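PDB 6ERC: peroxinectin A, which catalyses the oxidation of phenolic donors by hydrogen peroxide as a secreted heme peroxidase, with halides and thiocyanate among its likely further substrates. Local coordinates for residues L68-M71 with F72-W75; P218-L221 with S222-L226; P47-A50 with I51-I55; L384-N387 with R388-G391. One frame throughout, in Å; residues are numbered along the deposited sequence.

Contact 1. Residues L68-M71 with F72-W75; sequences LTDM and FNMW. With HEM (protoporphyrin IX containing Fe), chain F.
Leu68 and Phe72 meet through one methyl group and one aromatic face. CD2 of Leu68 sits 3.6 Å from CE2 of the Phe72 ring, displaced to the rim, in a CH-pi contact. The ring arrives there because CG of Phe72 stands anti to its own backbone N (chi1 171°); elsewhere it stacks with Tyr270 of helix 247-275. The backbone N of Phe72 is equally engaged: it donates to Thr69 O over 3.0 Å. Thr69 is the N-cap of helix 70-80, and its OG1 accepts a weak capping bond from the same Phe72 N. This helix leads to His81, the predicted proton acceptor of this enzyme of the animal heme peroxidase family. Thr69 OG1 is also bonded to Val508 O, which ties the cap to the far end of the chain. At Asn73, chi1 of 80° folds the amide back beside the carbonyl of Asp70. ND2 bonds to Glu353, and a water bridges it to Asp70 OD1, lying 2.9 Å from ND2. Asn73 also borders the cofactor, its backbone O 3.1 Å and its CB 3.5 Å from the heme methyl carbon CMC. Met74 N continues the helix with a bond of 3.0 Å to Asp70 O, while its CG packs against that same oxygen and its thioether leads away. Trp75 N closes the next turn on Met71 O, again at 3.0 Å, and its indole leaves the local contact to lie among Phe78, Tyr270 and Phe490.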
loop_
_atom_site.group_PDB
_atom_site.type_symbol
_atom_site.label_atom_id
_atom_site.label_comp_id
_atom_site.label_asym_id
_atom_site.label_seq_id
_atom_site.Cartn_x
_atom_site.Cartn_y
_atom_site.Cartn_z
ATOM N N LEU A 68 9.814 9.992 -11.597
ATOM C CA LEU A 68 9.009 8.784 -11.544
ATOM C C LEU A 68 7.590 9.069 -12.024
ATOM O O LEU A 68 7.148 10.218 -12.094
ATOM C CB LEU A 68 8.987 8.219 -10.123
ATOM C CG LEU A 68 10.163 7.318 -9.734
ATOM C CD1 LEU A 68 11.476 7.799 -10.335
ATOM C CD2 LEU A 68 10.273 7.237 -8.221
ATOM N N THR A 69 6.880 7.999 -12.357
ATOM C CA THR A 69 5.566 8.092 -12.971
ATOM C C THR A 69 4.471 7.778 -11.960
ATOM O O THR A 69 4.712 7.179 -10.910
ATOM C CB THR A 69 5.459 7.131 -14.159
ATOM O OG1 THR A 69 5.634 5.785 -13.703
ATOM C CG2 THR A 69 6.518 7.442 -15.201
ATOM N N ASP A 70 3.248 8.191 -12.300
ATOM C CA ASP A 70 2.094 7.815 -11.492
ATOM C C ASP A 70 1.962 6.302 -11.396
ATOM O O ASP A 70 1.532 5.779 -10.361
ATOM C CB ASP A 70 0.818 8.419 -12.078
ATOM C CG ASP A 70 0.793 9.937 -11.995
ATOM O OD1 ASP A 70 1.320 10.495 -11.006
ATOM O OD2 ASP A 70 0.239 10.571 -12.920
ATOM N N MET A 71 2.326 5.583 -12.463
ATOM C CA MET A 71 2.263 4.126 -12.436
ATOM C C MET A 71 3.154 3.546 -11.347
ATOM O O MET A 71 2.855 2.475 -10.807
ATOM C CB MET A 71 2.659 3.565 -13.805
ATOM C CG MET A 71 2.644 2.045 -13.893
ATOM S SD MET A 71 1.023 1.324 -13.559
ATOM C CE MET A 71 0.213 1.575 -15.136
ATOM N N PHE A 72 4.251 4.231 -11.011
ATOM C CA PHE A 72 5.156 3.734 -9.979
ATOM C C PHE A 72 4.464 3.664 -8.623
ATOM O O PHE A 72 4.598 2.673 -7.896
ATOM C CB PHE A 72 6.404 4.617 -9.901
ATOM C CG PHE A 72 7.286 4.316 -8.723
ATOM C CD1 PHE A 72 8.118 3.210 -8.725
ATOM C CD2 PHE A 72 7.289 5.145 -7.613
ATOM C CE1 PHE A 72 8.931 2.932 -7.643
ATOM C CE2 PHE A 72 8.101 4.874 -6.528
ATOM C CZ PHE A 72 8.922 3.767 -6.543
ATOM N N ASN A 73 3.727 4.713 -8.252
ATOM C CA ASN A 73 3.044 4.687 -6.965
ATOM C C ASN A 73 1.750 3.889 -7.025
ATOM O O ASN A 73 1.277 3.424 -5.982
ATOM C CB ASN A 73 2.786 6.116 -6.459
ATOM C CG ASN A 73 1.588 6.779 -7.107
ATOM O OD1 ASN A 73 0.442 6.377 -6.894
ATOM N ND2 ASN A 73 1.845 7.837 -7.867
ATOM N N MET A 74 1.182 3.698 -8.217
ATOM C CA MET A 74 0.061 2.774 -8.351
ATOM C C MET A 74 0.490 1.347 -8.038
ATOM O O MET A 74 -0.268 0.582 -7.430
ATOM C CB MET A 74 -0.530 2.866 -9.756
ATOM C CG MET A 74 -1.314 4.143 -10.007
ATOM S SD MET A 74 -2.763 4.296 -8.937
ATOM C CE MET A 74 -3.414 5.869 -9.485
ATOM N N TRP A 75 1.706 0.967 -8.436
ATOM C CA TRP A 75 2.206 -0.351 -8.064
ATOM C C TRP A 75 2.537 -0.410 -6.580
ATOM O O TRP A 75 2.290 -1.430 -5.925
ATOM C CB TRP A 75 3.437 -0.721 -8.887
ATOM C CG TRP A 75 3.835 -2.140 -8.658
ATOM C CD1 TRP A 75 4.830 -2.596 -7.845
ATOM C CD2 TRP A 75 3.222 -3.299 -9.230
ATOM N NE1 TRP A 75 4.881 -3.970 -7.883
ATOM C CE2 TRP A 75 3.903 -4.423 -8.727
ATOM C CE3 TRP A 75 2.166 -3.492 -10.124
ATOM C CZ2 TRP A 75 3.562 -5.724 -9.090
ATOM C CZ3 TRP A 75 1.831 -4.785 -10.483
ATOM C CH2 TRP A 75 2.525 -5.883 -9.966
HETATM C CHA HEM F . -2.790 3.259 4.133
HETATM C CHB HEM F . -5.257 5.923 0.940
HETATM C CHC HEM F . -1.498 5.677 -2.138
HETATM C CHD HEM F . 1.047 3.217 1.168
HETATM C C1A HEM F . -3.753 4.052 3.559
HETATM C C2A HEM F . -4.959 4.513 4.201
HETATM C C3A HEM F . -5.646 5.253 3.327
HETATM C C4A HEM F . -4.893 5.277 2.093
HETATM C CMA HEM F . -7.002 5.955 3.561
HETATM C CAA HEM F . -5.341 4.197 5.656
HETATM C CBA HEM F . -5.262 5.508 6.427
HETATM C CGA HEM F . -5.057 5.230 7.893
HETATM O O1A HEM F . -4.000 4.654 8.260
HETATM O O2A HEM F . -5.947 5.596 8.700
HETATM C C1B HEM F . -4.458 6.063 -0.169
HETATM C C2B HEM F . -4.842 6.741 -1.382
HETATM C C3B HEM F . -3.810 6.673 -2.240
HETATM C C4B HEM F . -2.736 5.950 -1.589
HETATM C CMB HEM F . -6.228 7.392 -1.567
HETATM C CAB HEM F . -3.681 7.238 -3.674
HETATM C CBB HEM F . -4.629 7.979 -4.257
HETATM C C1C HEM F . -0.472 4.999 -1.516
HETATM C C2C HEM F . 0.840 4.719 -2.074
HETATM C C3C HEM F . 1.546 4.031 -1.150
HETATM C C4C HEM F . 0.691 3.866 0.006
HETATM C CMC HEM F . 1.241 5.189 -3.489
HETATM C CAC HEM F . 2.986 3.454 -1.141
HETATM C CBC HEM F . 3.864 3.524 -2.143
HETATM C C1D HEM F . 0.216 2.978 2.236
HETATM C C2D HEM F . 0.531 2.165 3.388
HETATM C C3D HEM F . -0.527 2.191 4.204
HETATM C C4D HEM F . -1.553 3.000 3.593
HETATM C CMD HEM F . 1.874 1.441 3.615
HETATM C CAD HEM F . -0.698 1.468 5.551
HETATM C CBD HEM F . -1.050 0.027 5.195
HETATM C CGD HEM F . -1.996 -0.571 6.208
HETATM O O1D HEM F . -3.229 -0.364 6.066
HETATM O O2D HEM F . -1.536 -1.259 7.154
HETATM N NA HEM F . -3.744 4.536 2.270
HETATM N NB HEM F . -3.169 5.592 -0.326
HETATM N NC HEM F . -0.525 4.461 -0.248
HETATM N ND HEM F . -1.063 3.470 2.395
HETATM FE FE HEM F . -2.121 4.469 1.029
HETATM O O HOH W 1 0.271 10.161 -8.749
#

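Contact 2. Residues P218-L221 with S222-L226; sequences PGLL and SIHTL
The imidazole of His224 meets the carbonyl of Leu220 at its edge: ND1 donates to Leu220 O over 2.7 Å, with the oxygen near the ring plane and an N-H...O angle of 159°. Further round the rim, Leu220 CG and CD1 pack against CE1, CG at 3.7 Å, and Phe78 of helix 70-80 meets the ring edge-to-face. CG of His224 stands anti to its carbonyl carbon (chi1 -74°), a torsion that swings the ring back along helix 218-241 onto the preceding turn. Leu220 O also takes the ordinary helical bond from His224 N at 3.2 Å, the two donors coming from opposite faces of the carbonyl plane. One residue further along, the pattern recurs with a hydroxyl: Leu221 O accepts from Thr225 N at 2.8 Å and from Thr225 OG1 at 2.9 Å. Pro218 O receives Ser222 N at 2.7 Å, with only a weak addition from Ser222 OG. Leu220 packs against His81, the predicted proton acceptor, consistent with a place behind the distal heme side, as in related peroxidases. Chemically, His224 ND1 and Thr225 OG1 are satisfied by the helix's own carbonyls; ND1 carries the proton in its bond, which, with the Leu220 packing, would restrict ring rotation.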
loop_
_atom_site.group_PDB
_atom_site.type_symbol
_atom_site.label_atom_id
_atom_site.label_comp_id
_atom_site.label_asym_id
_atom_site.label_seq_id
_atom_site.Cartn_x
_atom_site.Cartn_y
_atom_site.Cartn_z
ATOM N N PRO A 218 -9.084 4.467 -9.505
ATOM C CA PRO A 218 -9.150 3.683 -10.750
ATOM C C PRO A 218 -7.811 3.107 -11.168
ATOM O O PRO A 218 -7.745 1.942 -11.581
ATOM C CB PRO A 218 -9.676 4.697 -11.779
ATOM C CG PRO A 218 -10.220 5.850 -10.968
ATOM C CD PRO A 218 -9.405 5.886 -9.725
ATOM N N GLY A 219 -6.737 3.893 -11.092
ATOM C CA GLY A 219 -5.426 3.367 -11.423
ATOM C C GLY A 219 -5.105 2.092 -10.673
ATOM O O GLY A 219 -4.405 1.219 -11.192
ATOM N N LEU A 220 -5.613 1.964 -9.445
ATOM C CA LEU A 220 -5.461 0.719 -8.704
ATOM C C LEU A 220 -6.327 -0.381 -9.304
ATOM O O LEU A 220 -5.883 -1.525 -9.441
ATOM C CB LEU A 220 -5.819 0.948 -7.236
ATOM C CG LEU A 220 -5.676 -0.232 -6.273
ATOM C CD1 LEU A 220 -4.238 -0.724 -6.227
ATOM C CD2 LEU A 220 -6.155 0.168 -4.883
ATOM N N LEU A 221 -7.569 -0.050 -9.666
ATOM C CA LEU A 221 -8.441 -1.025 -10.308
ATOM C C LEU A 221 -7.893 -1.460 -11.656
ATOM O O LEU A 221 -8.060 -2.619 -12.050
ATOM C CB LEU A 221 -9.845 -0.443 -10.472
ATOM C CG LEU A 221 -10.843 -0.823 -9.380
ATOM C CD1 LEU A 221 -12.032 0.121 -9.386
ATOM C CD2 LEU A 221 -11.301 -2.258 -9.579
ATOM N N SER A 222 -7.238 -0.548 -12.379
ATOM C CA SER A 222 -6.665 -0.909 -13.670
ATOM C C SER A 222 -5.619 -2.005 -13.516
ATOM O O SER A 222 -5.581 -2.950 -14.313
ATOM C CB SER A 222 -6.058 0.321 -14.339
ATOM O OG SER A 222 -7.075 1.205 -14.771
ATOM N N ILE A 223 -4.763 -1.901 -12.498
ATOM C CA ILE A 223 -3.787 -2.959 -12.260
ATOM C C ILE A 223 -4.499 -4.267 -11.941
ATOM O O ILE A 223 -4.115 -5.335 -12.433
ATOM C CB ILE A 223 -2.807 -2.555 -11.143
ATOM C CG1 ILE A 223 -1.977 -1.344 -11.588
ATOM C CG2 ILE A 223 -1.891 -3.731 -10.792
ATOM C CD1 ILE A 223 -1.033 -0.794 -10.531
ATOM N N HIS A 224 -5.544 -4.209 -11.114
ATOM C CA HIS A 224 -6.345 -5.403 -10.866
ATOM C C HIS A 224 -6.827 -6.007 -12.177
ATOM O O HIS A 224 -6.730 -7.219 -12.392
ATOM C CB HIS A 224 -7.538 -5.065 -9.972
ATOM C CG HIS A 224 -7.180 -4.838 -8.538
ATOM N ND1 HIS A 224 -6.433 -3.758 -8.119
ATOM C CD2 HIS A 224 -7.475 -5.547 -7.424
ATOM C CE1 HIS A 224 -6.280 -3.815 -6.808
ATOM N NE2 HIS A 224 -6.905 -4.890 -6.362
ATOM N N THR A 225 -7.340 -5.164 -13.073
ATOM C CA THR A 225 -7.931 -5.654 -14.313
ATOM C C THR A 225 -6.901 -6.387 -15.164
ATOM O O THR A 225 -7.150 -7.503 -15.635
ATOM C CB THR A 225 -8.540 -4.484 -15.089
ATOM O OG1 THR A 225 -9.510 -3.821 -14.271
ATOM C CG2 THR A 225 -9.210 -4.968 -16.369
ATOM N N LEU A 226 -5.734 -5.777 -15.372
ATOM C CA LEU A 226 -4.762 -6.354 -16.294
ATOM C C LEU A 226 -4.260 -7.702 -15.798
ATOM O O LEU A 226 -4.083 -8.635 -16.591
ATOM C CB LEU A 226 -3.594 -5.390 -16.507
ATOM C CG LEU A 226 -3.918 -4.007 -17.084
ATOM C CD1 LEU A 226 -2.635 -3.284 -17.472
ATOM C CD2 LEU A 226 -4.862 -4.082 -18.277
#

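Contact 3. Residues P47-A50 with I51-I55; sequences PSRA and ISNII
Ser52 N and Ser48 O form the shortest bond across this turn, 2.8 Å. Ile51 N reaches Pro47 O at 3.1 Å, so the proline in the N-cap position supplies the first carbonyl of helix 48-56. The side chains that matter most lie along one flank, where Arg49 and Asn53 stand one turn apart. Arg49 begins with CG anti to its backbone N (chi1 176°) and bends at chi2, which brings the guanidinium alongside the next turn. Asn53 OD1 then rests over the centre of one guanidinium face, 3.2 Å from CZ, with the amide turned steeply to that plane (69°). This is not a hydrogen bond but a contact probably eased by the opposite partial charges. Arg49 NE, NH1 and NH2 bond instead to Asp101, Asp378 and Asn366 respectively, while Asn53 OD1 accepts from Arg365 and Asn53 ND2 donates to Asp101; these outer partners probably fix both groups. Ser52 OG, 3.7 Å from Arg49 NH1, joins the same network through Asp378 and Arg365. On another flank Ile54 CG1 packs 3.4 Å from Ala50 O. The helix lies against helix 379-390 through Ser48, Ile51 and Ser52 and against helix 417-426 through Ile51, Ile54 and Ile55, while Arg49 reaches into the loop of Pro98, Tyr103 and Phe104.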
loop_
_atom_site.group_PDB
_atom_site.type_symbol
_atom_site.label_atom_id
_atom_site.label_comp_id
_atom_site.label_asym_id
_atom_site.label_seq_id
_atom_site.Cartn_x
_atom_site.Cartn_y
_atom_site.Cartn_z
ATOM N N PRO A 47 -1.473 18.161 18.179
ATOM C CA PRO A 47 -2.370 17.157 17.593
ATOM C C PRO A 47 -2.052 16.901 16.126
ATOM O O PRO A 47 -1.353 17.672 15.465
ATOM C CB PRO A 47 -3.762 17.778 17.760
ATOM C CG PRO A 47 -3.608 18.778 18.851
ATOM C CD PRO A 47 -2.215 19.306 18.729
ATOM N N SER A 48 -2.597 15.792 15.616
ATOM C CA SER A 48 -2.282 15.357 14.256
ATOM C C SER A 48 -2.670 16.418 13.230
ATOM O O SER A 48 -1.871 16.771 12.355
ATOM C CB SER A 48 -2.990 14.035 13.954
ATOM O OG SER A 48 -2.610 13.031 14.879
ATOM N N ARG A 49 -3.894 16.942 13.324
ATOM C CA ARG A 49 -4.357 17.903 12.328
ATOM C C ARG A 49 -3.526 19.181 12.349
ATOM O O ARG A 49 -3.391 19.849 11.317
ATOM C CB ARG A 49 -5.836 18.220 12.558
ATOM C CG ARG A 49 -6.411 19.289 11.634
ATOM C CD ARG A 49 -6.205 18.970 10.159
ATOM N NE ARG A 49 -6.815 19.988 9.307
ATOM C CZ ARG A 49 -6.635 20.083 7.992
ATOM N NH1 ARG A 49 -5.853 19.223 7.352
ATOM N NH2 ARG A 49 -7.238 21.050 7.314
ATOM N N ALA A 50 -2.967 19.540 13.505
ATOM C CA ALA A 50 -2.075 20.692 13.562
ATOM C C ALA A 50 -0.776 20.403 12.822
ATOM O O ALA A 50 -0.343 21.193 11.975
ATOM C CB ALA A 50 -1.800 21.073 15.017
ATOM N N ILE A 51 -0.142 19.267 13.123
ATOM C CA ILE A 51 1.066 18.880 12.401
ATOM C C ILE A 51 0.790 18.808 10.906
ATOM O O ILE A 51 1.659 19.135 10.089
ATOM C CB ILE A 51 1.606 17.538 12.935
ATOM C CG1 ILE A 51 1.952 17.634 14.425
ATOM C CG2 ILE A 51 2.824 17.098 12.135
ATOM C CD1 ILE A 51 3.099 18.577 14.755
ATOM N N SER A 52 -0.414 18.377 10.524
ATOM C CA SER A 52 -0.769 18.321 9.109
ATOM C C SER A 52 -0.747 19.711 8.488
ATOM O O SER A 52 -0.158 19.918 7.421
ATOM C CB SER A 52 -2.147 17.678 8.944
ATOM O OG SER A 52 -2.534 17.637 7.583
ATOM N N ASN A 53 -1.384 20.681 9.145
ATOM C CA ASN A 53 -1.433 22.033 8.601
ATOM C C ASN A 53 -0.051 22.677 8.583
ATOM O O ASN A 53 0.285 23.406 7.644
ATOM C CB ASN A 53 -2.409 22.888 9.410
ATOM C CG ASN A 53 -3.852 22.487 9.190
ATOM O OD1 ASN A 53 -4.263 22.194 8.066
ATOM N ND2 ASN A 53 -4.632 22.467 10.263
ATOM N N ILE A 54 0.764 22.420 9.607
ATOM C CA ILE A 54 2.052 23.098 9.710
ATOM C C ILE A 54 3.037 22.534 8.695
ATOM O O ILE A 54 3.713 23.284 7.982
ATOM C CB ILE A 54 2.602 22.994 11.146
ATOM C CG1 ILE A 54 1.741 23.819 12.110
ATOM C CG2 ILE A 54 4.054 23.477 11.211
ATOM C CD1 ILE A 54 1.965 23.492 13.572
ATOM N N ILE A 55 3.140 21.213 8.618
ATOM C CA ILE A 55 4.182 20.554 7.838
ATOM C C ILE A 55 3.682 20.123 6.463
ATOM O O ILE A 55 4.307 20.424 5.448
ATOM C CB ILE A 55 4.752 19.355 8.629
ATOM C CG1 ILE A 55 5.670 19.867 9.740
ATOM C CG2 ILE A 55 5.503 18.395 7.705
ATOM C CD1 ILE A 55 6.147 18.801 10.692
#

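Contact 4. Residues L384-N387 with R388-G391; sequences LQRN and RDHG. With HEM (protoporphyrin IX containing Fe), chain F.
Arg386 crosses the ring of His390 on its way to the heme. Its CB already lies 4.2 Å from heme propionate oxygen O1A. With CG anti to the backbone N (chi1 -165°), that carbon stands above the imidazole face in a CH-pi contact, 4.0 Å from the centroid. Bends at chi2 and chi3 then carry CD past the ring, 3.3 Å from His390 NE2, and turn NE toward the propionate. NE donates to O1A over 3.3 Å. NH2 finds the other oxygen, O2A, at 2.8 Å and nearly straight (170°), with O2A at the edge of the guanidinium plane, making a side-on, two-point pairing with the carboxylate. NH1 turns to Thr119 OG1; Asp389 OD2, 3.9 Å from NH1, lies well out of the plane and adds a long salt bridge of charge alone. His390 NE2 is hydrogen-bonded to Thr119 OG1 and its ND1 to Asn294, while Asp389 takes Thr119 N at OD2 and a salt bridge from Arg118 at OD1, so strand 113-124 fixes this end of helix 379-390. With the propionate and Asp389 both close, Arg386 is probably held as a cation; its charge should in turn stabilise the ionised propionate, as one of several groups that hold the heme.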
loop_
_atom_site.group_PDB
_atom_site.type_symbol
_atom_site.label_atom_id
_atom_site.label_comp_id
_atom_site.label_asym_id
_atom_site.label_seq_id
_atom_site.Cartn_x
_atom_site.Cartn_y
_atom_site.Cartn_z
ATOM N N LEU A 384 -0.440 10.411 11.004
ATOM C CA LEU A 384 0.086 10.817 12.303
ATOM C C LEU A 384 -0.643 10.105 13.434
ATOM O O LEU A 384 -0.016 9.587 14.364
ATOM C CB LEU A 384 -0.024 12.333 12.463
ATOM C CG LEU A 384 1.160 13.177 11.982
ATOM C CD1 LEU A 384 2.409 12.901 12.812
ATOM C CD2 LEU A 384 1.439 12.945 10.510
ATOM N N GLN A 385 -1.974 10.066 13.369
ATOM C CA GLN A 385 -2.740 9.322 14.363
ATOM C C GLN A 385 -2.287 7.870 14.430
ATOM O O GLN A 385 -2.043 7.334 15.517
ATOM C CB GLN A 385 -4.229 9.395 14.035
ATOM C CG GLN A 385 -4.827 10.760 14.227
ATOM C CD GLN A 385 -5.084 11.086 15.684
ATOM O OE1 GLN A 385 -4.489 12.009 16.238
ATOM N NE2 GLN A 385 -5.976 10.329 16.312
ATOM N N ARG A 386 -2.175 7.216 13.268
ATOM C CA ARG A 386 -1.839 5.797 13.239
ATOM C C ARG A 386 -0.472 5.542 13.860
ATOM O O ARG A 386 -0.293 4.573 14.606
ATOM C CB ARG A 386 -1.885 5.281 11.797
ATOM C CG ARG A 386 -1.907 3.761 11.660
ATOM C CD ARG A 386 -3.234 3.165 12.106
ATOM N NE ARG A 386 -4.373 3.739 11.396
ATOM C CZ ARG A 386 -5.643 3.462 11.672
ATOM N NH1 ARG A 386 -5.948 2.615 12.648
ATOM N NH2 ARG A 386 -6.616 4.034 10.977
ATOM N N ASN A 387 0.507 6.399 13.563
ATOM C CA ASN A 387 1.816 6.267 14.193
ATOM C C ASN A 387 1.713 6.439 15.703
ATOM O O ASN A 387 2.321 5.679 16.467
ATOM C CB ASN A 387 2.791 7.286 13.603
ATOM C CG ASN A 387 3.183 6.964 12.175
ATOM O OD1 ASN A 387 4.151 6.246 11.932
ATOM N ND2 ASN A 387 2.435 7.504 11.221
ATOM N N ARG A 388 0.946 7.435 16.151
ATOM C CA ARG A 388 0.755 7.645 17.581
ATOM C C ARG A 388 -0.146 6.577 18.182
ATOM O O ARG A 388 -0.009 6.243 19.366
ATOM C CB ARG A 388 0.181 9.040 17.823
ATOM C CG ARG A 388 1.121 10.154 17.395
ATOM C CD ARG A 388 0.434 11.503 17.366
ATOM N NE ARG A 388 1.354 12.565 16.973
ATOM C CZ ARG A 388 1.057 13.860 16.992
ATOM N NH1 ARG A 388 -0.143 14.264 17.390
ATOM N NH2 ARG A 388 1.962 14.754 16.617
ATOM N N ASP A 389 -1.068 6.033 17.385
ATOM C CA ASP A 389 -1.871 4.896 17.824
ATOM C C ASP A 389 -0.994 3.672 18.062
ATOM O O ASP A 389 -1.135 2.979 19.076
ATOM C CB ASP A 389 -2.951 4.603 16.780
ATOM C CG ASP A 389 -3.795 3.387 17.123
ATOM O OD1 ASP A 389 -3.583 2.776 18.190
ATOM O OD2 ASP A 389 -4.683 3.043 16.315
ATOM N N HIS A 390 -0.075 3.396 17.138
ATOM C CA HIS A 390 0.789 2.226 17.241
ATOM C C HIS A 390 1.971 2.438 18.173
ATOM O O HIS A 390 2.676 1.470 18.477
ATOM C CB HIS A 390 1.318 1.829 15.858
ATOM C CG HIS A 390 0.257 1.359 14.911
ATOM N ND1 HIS A 390 0.545 0.640 13.770
ATOM C CD2 HIS A 390 -1.088 1.512 14.930
ATOM C CE1 HIS A 390 -0.578 0.365 13.131
ATOM N NE2 HIS A 390 -1.584 0.884 13.813
ATOM N N GLY A 391 2.214 3.664 18.619
ATOM C CA GLY A 391 3.333 3.929 19.503
ATOM C C GLY A 391 4.669 3.934 18.797
ATOM O O GLY A 391 5.664 3.456 19.357
HETATM C CHA HEM F . -2.790 3.259 4.133
HETATM C CHB HEM F . -5.257 5.923 0.940
HETATM C CHC HEM F . -1.498 5.677 -2.138
HETATM C CHD HEM F . 1.047 3.217 1.168
HETATM C C1A HEM F . -3.753 4.052 3.559
HETATM C C2A HEM F . -4.959 4.513 4.201
HETATM C C3A HEM F . -5.646 5.253 3.327
HETATM C C4A HEM F . -4.893 5.277 2.093
HETATM C CMA HEM F . -7.002 5.955 3.561
HETATM C CAA HEM F . -5.341 4.197 5.656
HETATM C CBA HEM F . -5.262 5.508 6.427
HETATM C CGA HEM F . -5.057 5.230 7.893
HETATM O O1A HEM F . -4.000 4.654 8.260
HETATM O O2A HEM F . -5.947 5.596 8.700
HETATM C C1B HEM F . -4.458 6.063 -0.169
HETATM C C2B HEM F . -4.842 6.741 -1.382
HETATM C C3B HEM F . -3.810 6.673 -2.240
HETATM C C4B HEM F . -2.736 5.950 -1.589
HETATM C CMB HEM F . -6.228 7.392 -1.567
HETATM C CAB HEM F . -3.681 7.238 -3.674
HETATM C CBB HEM F . -4.629 7.979 -4.257
HETATM C C1C HEM F . -0.472 4.999 -1.516
HETATM C C2C HEM F . 0.840 4.719 -2.074
HETATM C C3C HEM F . 1.546 4.031 -1.150
HETATM C C4C HEM F . 0.691 3.866 0.006
HETATM C CMC HEM F . 1.241 5.189 -3.489
HETATM C CAC HEM F . 2.986 3.454 -1.141
HETATM C CBC HEM F . 3.864 3.524 -2.143
HETATM C C1D HEM F . 0.216 2.978 2.236
HETATM C C2D HEM F . 0.531 2.165 3.388
HETATM C C3D HEM F . -0.527 2.191 4.204
HETATM C C4D HEM F . -1.553 3.000 3.593
HETATM C CMD HEM F . 1.874 1.441 3.615
HETATM C CAD HEM F . -0.698 1.468 5.551
HETATM C CBD HEM F . -1.050 0.027 5.195
HETATM C CGD HEM F . -1.996 -0.571 6.208
HETATM O O1D HEM F . -3.229 -0.364 6.066
HETATM O O2D HEM F . -1.536 -1.259 7.154
HETATM N NA HEM F . -3.744 4.536 2.270
HETATM N NB HEM F . -3.169 5.592 -0.326
HETATM N NC HEM F . -0.525 4.461 -0.248
HETATM N ND HEM F . -1.063 3.470 2.395
HETATM FE FE HEM F . -2.121 4.469 1.029
HETATM O O HOH W 2 -2.426 13.316 18.274
#

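The four contacts fall into two groups around one porphyrin. Contacts 1 and 2 touch directly, Ile223 CD1 lying 3.5 Å from Met74 O, so helices 70-80 and 218-241 pack together; the Leu220 side chain of contact 2 lies about 3 Å from that of His81, the predicted proton acceptor. Contacts 3 and 4 also touch: Ser48 OG and Gln385 OE1, 2.5 Å apart, form a probable hydrogen bond between helices 48-56 and 379-390. Contacts 1 and 4 have centres about 26 Å apart, on opposite sides of the chain's centre, yet both meet the heme, one at a ring methyl and the other at a propionate. Contact 3 does not touch contacts 1 or 2 but meets contact 4.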